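Local coordinates for protein polysialic acid O-acetyltransferase (Escherichia coli, PDB 3JQY) that transfers acetyl groups from acetyl-CoA to O7 or O9 of the sialic acid units of capsular polysialic acid, preferring long polymers, at residues E52-F57 and W74-F79; N84-H89 and G96-T101. All coordinates share one frame; numbering follows the deposited sequence.

Contact 1. Residues E52-F57 and W74-F79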
loop_
_atom_site.group_PDB
_atom_site.type_symbol
_atom_site.label_atom_id
_atom_site.label_comp_id
_atom_site.label_asym_id
_atom_site.label_seq_id
_atom_site.Cartn_x
_atom_site.Cartn_y
_atom_site.Cartn_z
ATOM N N GLU B 52 25.845 2.575 5.437
ATOM C CA GLU B 52 25.043 1.394 5.744
ATOM C C GLU B 52 24.654 0.598 4.505
ATOM O O GLU B 52 23.517 0.135 4.385
ATOM C CB GLU B 52 23.787 1.793 6.527
ATOM C CG GLU B 52 24.076 2.419 7.884
ATOM C CD GLU B 52 24.535 1.401 8.911
ATOM O OE1 GLU B 52 24.472 0.186 8.620
ATOM O OE2 GLU B 52 24.955 1.817 10.013
ATOM N N ASN B 53 25.604 0.431 3.593
ATOM C CA ASN B 53 25.346 -0.307 2.358
ATOM C C ASN B 53 25.900 -1.725 2.407
ATOM O O ASN B 53 26.840 -2.012 3.153
ATOM C CB ASN B 53 25.935 0.441 1.171
ATOM C CG ASN B 53 25.471 1.872 1.112
ATOM O OD1 ASN B 53 26.273 2.813 1.211
ATOM N ND2 ASN B 53 24.171 2.054 0.972
ATOM N N LYS B 54 25.316 -2.613 1.608
ATOM C CA LYS B 54 25.745 -4.005 1.595
ATOM C C LYS B 54 25.717 -4.608 0.193
ATOM O O LYS B 54 24.813 -4.335 -0.589
ATOM C CB LYS B 54 24.853 -4.825 2.531
ATOM C CG LYS B 54 24.960 -4.415 3.997
ATOM C CD LYS B 54 23.630 -4.562 4.736
ATOM C CE LYS B 54 23.059 -5.968 4.612
ATOM N NZ LYS B 54 24.028 -7.009 5.050
ATOM N N VAL B 55 26.724 -5.419 -0.116
ATOM C CA VAL B 55 26.705 -6.222 -1.328
ATOM C C VAL B 55 26.916 -7.684 -0.938
ATOM O O VAL B 55 27.787 -8.010 -0.125
ATOM C CB VAL B 55 27.750 -5.759 -2.362
ATOM C CG1 VAL B 55 29.142 -5.801 -1.774
ATOM C CG2 VAL B 55 27.680 -6.624 -3.622
ATOM N N GLN B 56 26.077 -8.545 -1.494
ATOM C CA GLN B 56 26.104 -9.966 -1.207
ATOM C C GLN B 56 26.197 -10.712 -2.526
ATOM O O GLN B 56 25.303 -10.613 -3.359
ATOM C CB GLN B 56 24.826 -10.373 -0.465
ATOM C CG GLN B 56 24.694 -11.860 -0.201
ATOM C CD GLN B 56 25.536 -12.318 0.964
ATOM O OE1 GLN B 56 25.459 -11.754 2.058
ATOM N NE2 GLN B 56 26.344 -13.350 0.743
ATOM N N PHE B 57 27.282 -11.452 -2.723
ATOM C CA PHE B 57 27.445 -12.270 -3.919
ATOM C C PHE B 57 27.131 -13.719 -3.567
ATOM O O PHE B 57 27.925 -14.379 -2.893
ATOM C CB PHE B 57 28.889 -12.204 -4.437
ATOM C CG PHE B 57 29.309 -10.850 -4.974
ATOM C CD1 PHE B 57 28.888 -10.422 -6.224
ATOM C CD2 PHE B 57 30.165 -10.037 -4.250
ATOM C CE1 PHE B 57 29.286 -9.201 -6.731
ATOM C CE2 PHE B 57 30.573 -8.810 -4.749
ATOM C CZ PHE B 57 30.134 -8.392 -5.995
ATOM N N TRP B 74 21.622 2.944 2.906
ATOM C CA TRP B 74 20.870 1.722 3.169
ATOM C C TRP B 74 20.544 0.983 1.878
ATOM O O TRP B 74 19.439 0.487 1.685
ATOM C CB TRP B 74 19.608 2.019 3.986
ATOM C CG TRP B 74 19.959 2.407 5.375
ATOM C CD1 TRP B 74 20.268 1.568 6.408
ATOM C CD2 TRP B 74 20.074 3.734 5.887
ATOM N NE1 TRP B 74 20.562 2.294 7.535
ATOM C CE2 TRP B 74 20.448 3.628 7.242
ATOM C CE3 TRP B 74 19.887 5.004 5.336
ATOM C CZ2 TRP B 74 20.638 4.742 8.055
ATOM C CZ3 TRP B 74 20.081 6.113 6.143
ATOM C CH2 TRP B 74 20.452 5.974 7.488
ATOM N N LEU B 75 21.533 0.920 0.996
ATOM C CA LEU B 75 21.403 0.137 -0.223
ATOM C C LEU B 75 21.926 -1.280 0.020
ATOM O O LEU B 75 23.008 -1.455 0.583
ATOM C CB LEU B 75 22.209 0.794 -1.342
ATOM C CG LEU B 75 22.331 -0.026 -2.627
ATOM C CD1 LEU B 75 20.982 -0.112 -3.321
ATOM C CD2 LEU B 75 23.377 0.582 -3.550
ATOM N N THR B 76 21.153 -2.280 -0.402
ATOM C CA THR B 76 21.584 -3.675 -0.374
ATOM C C THR B 76 21.464 -4.217 -1.791
ATOM O O THR B 76 20.400 -4.133 -2.400
ATOM C CB THR B 76 20.711 -4.539 0.561
ATOM O OG1 THR B 76 20.748 -4.005 1.890
ATOM C CG2 THR B 76 21.214 -5.990 0.589
ATOM N N VAL B 77 22.564 -4.742 -2.316
ATOM C CA VAL B 77 22.572 -5.370 -3.635
ATOM C C VAL B 77 22.889 -6.845 -3.457
ATOM O O VAL B 77 23.944 -7.199 -2.940
ATOM C CB VAL B 77 23.622 -4.739 -4.569
ATOM C CG1 VAL B 77 23.532 -5.360 -5.939
ATOM C CG2 VAL B 77 23.426 -3.230 -4.654
ATOM N N ILE B 78 21.952 -7.700 -3.855
ATOM C CA ILE B 78 22.135 -9.136 -3.714
ATOM C C ILE B 78 22.237 -9.776 -5.086
ATOM O O ILE B 78 21.390 -9.544 -5.951
ATOM C CB ILE B 78 20.982 -9.785 -2.932
ATOM C CG1 ILE B 78 20.868 -9.153 -1.547
ATOM C CG2 ILE B 78 21.199 -11.296 -2.836
ATOM C CD1 ILE B 78 19.680 -9.631 -0.751
ATOM N N PHE B 79 23.283 -10.571 -5.282
ATOM C CA PHE B 79 23.476 -11.310 -6.529
ATOM C C PHE B 79 23.151 -12.781 -6.297
ATOM O O PHE B 79 23.790 -13.434 -5.469
ATOM C CB PHE B 79 24.926 -11.181 -7.012
ATOM C CG PHE B 79 25.273 -9.820 -7.534
ATOM C CD1 PHE B 79 25.883 -8.882 -6.712
ATOM C CD2 PHE B 79 24.981 -9.472 -8.841
ATOM C CE1 PHE B 79 26.202 -7.622 -7.188
ATOM C CE2 PHE B 79 25.303 -8.209 -9.328
ATOM C CZ PHE B 79 25.911 -7.287 -8.503
HETATM O O HOH W 1 21.887 -1.996 3.670
#
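F57 and F79 meet ring against ring on the buried face of two parallel strands. Their planes are only 12° apart, but the rings are so offset that little of one lies over the other. The centroids lie 5.0 Å apart, and F57 CD1 comes within 3.4 Å of F79 CD1. Both rings have CG anti to the carbonyl carbon (chi1 near -70° in both), which carries them off the strands in the same direction. V55 CG2 fills in beside them. It sits in the plane of the F79 ring, 4.0 Å from CE1 at its edge, and also lies over one face of F57, toward the rim. V77 points to the same side, and L64 from another wall of the coil covers V55 and F79. This is the interior of the left-handed beta-helix, where equivalent residues of successive coils stack in register.

The outward face is looser. The bent chain of K54 passes beside T76, and CE gets no closer than 4.1 Å to OG1. Q56 sends its amide away to D34. A water takes up part of this side, 2.8 Å from E52 O and 2.9 Å from T76 OG1. At the exposed corner, E52 CB lies over the five-membered ring of W74, 3.6 Å from its centroid, as a CH-pi contact. The E52 carboxylate plane is nearly parallel to the indole.

Between the two faces runs the parallel backbone pairing. K54 N donates to L75 O, V77 N to K54 O, Q56 N to V77 O and F79 N to Q56 O. Thus hydrophobic contact holds the inside of these coils together, backbone bonds join their strands, and the outer side is mixed, with I78 beside K54, T76 and Q56 and one bridging water.

Contact 2. Residues N84-H89 and G96-T101; sequences NYVRIH and GDIVAT
N84 and V86 both touch the methyl group of A100. N84 CB lies 3.8 Å from A100 CB, and V86 CG2 lies 3.9 Å from the same atom. The amide of N84 reaches on over the backbone, with CG 3.3 Å from A100 O, but it forms no hydrogen bond to this strand. Farther along, V86 CG2 faces I98 CG2 at 4.4 Å. I88 CD1 meets I98 CD1 at the same distance. V86 has CG2 anti to the carbonyl carbon, with CG1 at chi1 176°, and this turns CG2 toward A100 and I98.

The strands are not sheet partners. Their axes come no closer than 8.2 Å, and their N-to-C directions differ by 146°. They belong to different walls of the left-handed beta-helix, and their inward side chains meet across its core. The contact is therefore apolar except at the N84 corner.

The second shell fixes that corner. OD1 of N84 accepts from S104 N, with a weak second bond from G103 N, while ND2 donates to R80 O. The buried amide thus ties its own turn to the equivalent turn of the next coil. Replacing N84 with an alanine would probably leave S104 N and R80 O without these partners and allow these two stacked turns to shift. Around the apolar part, F79 packs on N84 and V86, L64 lies against V86, and V106 covers I98. On either side of A100 in sequence, V99 O and T101 N are both hydrogen-bonded to T122 OG1, tying the strand to the coil that follows.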
loop_
_atom_site.group_PDB
_atom_site.type_symbol
_atom_site.label_atom_id
_atom_site.label_comp_id
_atom_site.label_asym_id
_atom_site.label_seq_id
_atom_site.Cartn_x
_atom_site.Cartn_y
_atom_site.Cartn_z
ATOM N N ASN B 84 25.408 -11.965 -13.407
ATOM C CA ASN B 84 24.597 -10.765 -13.202
ATOM C C ASN B 84 25.451 -9.508 -13.279
ATOM O O ASN B 84 26.663 -9.563 -13.074
ATOM C CB ASN B 84 23.920 -10.800 -11.824
ATOM C CG ASN B 84 22.994 -11.990 -11.654
ATOM O OD1 ASN B 84 21.909 -12.028 -12.219
ATOM N ND2 ASN B 84 23.413 -12.950 -10.847
ATOM N N TYR B 85 24.807 -8.372 -13.544
ATOM C CA TYR B 85 25.503 -7.102 -13.766
ATOM C C TYR B 85 24.622 -5.985 -13.231
ATOM O O TYR B 85 23.451 -5.887 -13.595
ATOM C CB TYR B 85 25.726 -6.904 -15.266
ATOM C CG TYR B 85 26.389 -5.604 -15.685
ATOM C CD1 TYR B 85 27.773 -5.478 -15.706
ATOM C CD2 TYR B 85 25.625 -4.515 -16.093
ATOM C CE1 TYR B 85 28.380 -4.295 -16.110
ATOM C CE2 TYR B 85 26.222 -3.330 -16.499
ATOM C CZ TYR B 85 27.594 -3.225 -16.503
ATOM O OH TYR B 85 28.172 -2.042 -16.905
ATOM N N VAL B 86 25.175 -5.169 -12.343
ATOM C CA VAL B 86 24.472 -3.998 -11.827
ATOM C C VAL B 86 25.398 -2.792 -11.969
ATOM O O VAL B 86 26.548 -2.824 -11.516
ATOM C CB VAL B 86 24.073 -4.169 -10.341
ATOM C CG1 VAL B 86 23.420 -2.894 -9.794
ATOM C CG2 VAL B 86 23.131 -5.364 -10.168
ATOM N N ARG B 87 24.905 -1.736 -12.613
ATOM C CA ARG B 87 25.699 -0.529 -12.780
ATOM C C ARG B 87 24.892 0.681 -12.370
ATOM O O ARG B 87 23.785 0.909 -12.879
ATOM C CB ARG B 87 26.164 -0.354 -14.225
ATOM C CG ARG B 87 26.981 0.916 -14.449
ATOM C CD ARG B 87 27.380 1.073 -15.925
ATOM N NE ARG B 87 28.153 2.296 -16.159
ATOM C CZ ARG B 87 28.597 2.692 -17.350
ATOM N NH1 ARG B 87 28.346 1.964 -18.431
ATOM N NH2 ARG B 87 29.291 3.821 -17.462
ATOM N N ILE B 88 25.449 1.453 -11.449
ATOM C CA ILE B 88 24.797 2.660 -10.972
ATOM C C ILE B 88 25.621 3.867 -11.402
ATOM O O ILE B 88 26.758 4.040 -10.971
ATOM C CB ILE B 88 24.626 2.623 -9.449
ATOM C CG1 ILE B 88 23.812 1.388 -9.044
ATOM C CG2 ILE B 88 23.961 3.901 -8.950
ATOM C CD1 ILE B 88 23.583 1.252 -7.556
ATOM N N HIS B 89 25.040 4.693 -12.266
ATOM C CA HIS B 89 25.772 5.796 -12.896
ATOM C C HIS B 89 25.969 7.006 -11.983
ATOM O O HIS B 89 25.243 7.194 -11.008
ATOM C CB HIS B 89 25.059 6.249 -14.171
ATOM C CG HIS B 89 25.257 5.341 -15.347
ATOM N ND1 HIS B 89 24.684 4.091 -15.432
ATOM C CD2 HIS B 89 25.938 5.522 -16.505
ATOM C CE1 HIS B 89 25.015 3.534 -16.583
ATOM N NE2 HIS B 89 25.776 4.381 -17.252
ATOM N N GLY B 96 17.441 1.277 -0.807
ATOM C CA GLY B 96 16.609 0.114 -1.061
ATOM C C GLY B 96 17.326 -1.182 -1.383
ATOM O O GLY B 96 18.491 -1.379 -1.034
ATOM N N ASP B 97 16.606 -2.076 -2.051
ATOM C CA ASP B 97 17.094 -3.424 -2.285
ATOM C C ASP B 97 17.072 -3.757 -3.763
ATOM O O ASP B 97 16.020 -3.708 -4.396
ATOM C CB ASP B 97 16.221 -4.426 -1.534
ATOM C CG ASP B 97 16.336 -4.276 -0.026
ATOM O OD1 ASP B 97 15.367 -3.805 0.600
ATOM O OD2 ASP B 97 17.405 -4.613 0.526
ATOM N N ILE B 98 18.232 -4.112 -4.304
ATOM C CA ILE B 98 18.317 -4.559 -5.684
ATOM C C ILE B 98 18.741 -6.018 -5.704
ATOM O O ILE B 98 19.815 -6.357 -5.220
ATOM C CB ILE B 98 19.359 -3.756 -6.483
ATOM C CG1 ILE B 98 18.984 -2.269 -6.527
ATOM C CG2 ILE B 98 19.492 -4.324 -7.891
ATOM C CD1 ILE B 98 20.051 -1.403 -7.193
ATOM N N VAL B 99 17.900 -6.881 -6.259
ATOM C CA VAL B 99 18.242 -8.295 -6.367
ATOM C C VAL B 99 18.375 -8.679 -7.838
ATOM O O VAL B 99 17.405 -8.598 -8.598
ATOM C CB VAL B 99 17.206 -9.186 -5.647
ATOM C CG1 VAL B 99 17.615 -10.660 -5.707
ATOM C CG2 VAL B 99 17.041 -8.724 -4.198
ATOM N N ALA B 100 19.584 -9.089 -8.223
ATOM C CA ALA B 100 19.900 -9.486 -9.596
ATOM C C ALA B 100 20.083 -10.993 -9.634
ATOM O O ALA B 100 21.011 -11.528 -9.027
ATOM C CB ALA B 100 21.169 -8.779 -10.086
ATOM N N THR B 101 19.198 -11.673 -10.352
ATOM C CA THR B 101 19.063 -13.120 -10.218
ATOM C C THR B 101 19.261 -13.836 -11.542
ATOM O O THR B 101 18.634 -13.496 -12.548
ATOM C CB THR B 101 17.657 -13.488 -9.679
ATOM O OG1 THR B 101 17.481 -12.944 -8.366
ATOM C CG2 THR B 101 17.478 -14.998 -9.628
#

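From the N terminus, 52-57 comes first. The chain runs through 63-66 and returns at 74-79, so contact 1 closes one coil of the beta-helix. The chain then turns a corner into 84-89 and reaches 96-101 after six more residues, closing contact 2. The two contacts follow in series, and neither loop contains the other. Contact 1 joins neighbouring coils within one wall, while contact 2 joins two walls through the interior. They meet directly. T76 N and I78 N probably bond to G96 O and I98 O, which makes 96-101 the next strand after 74-79. Both contacts line the same interior.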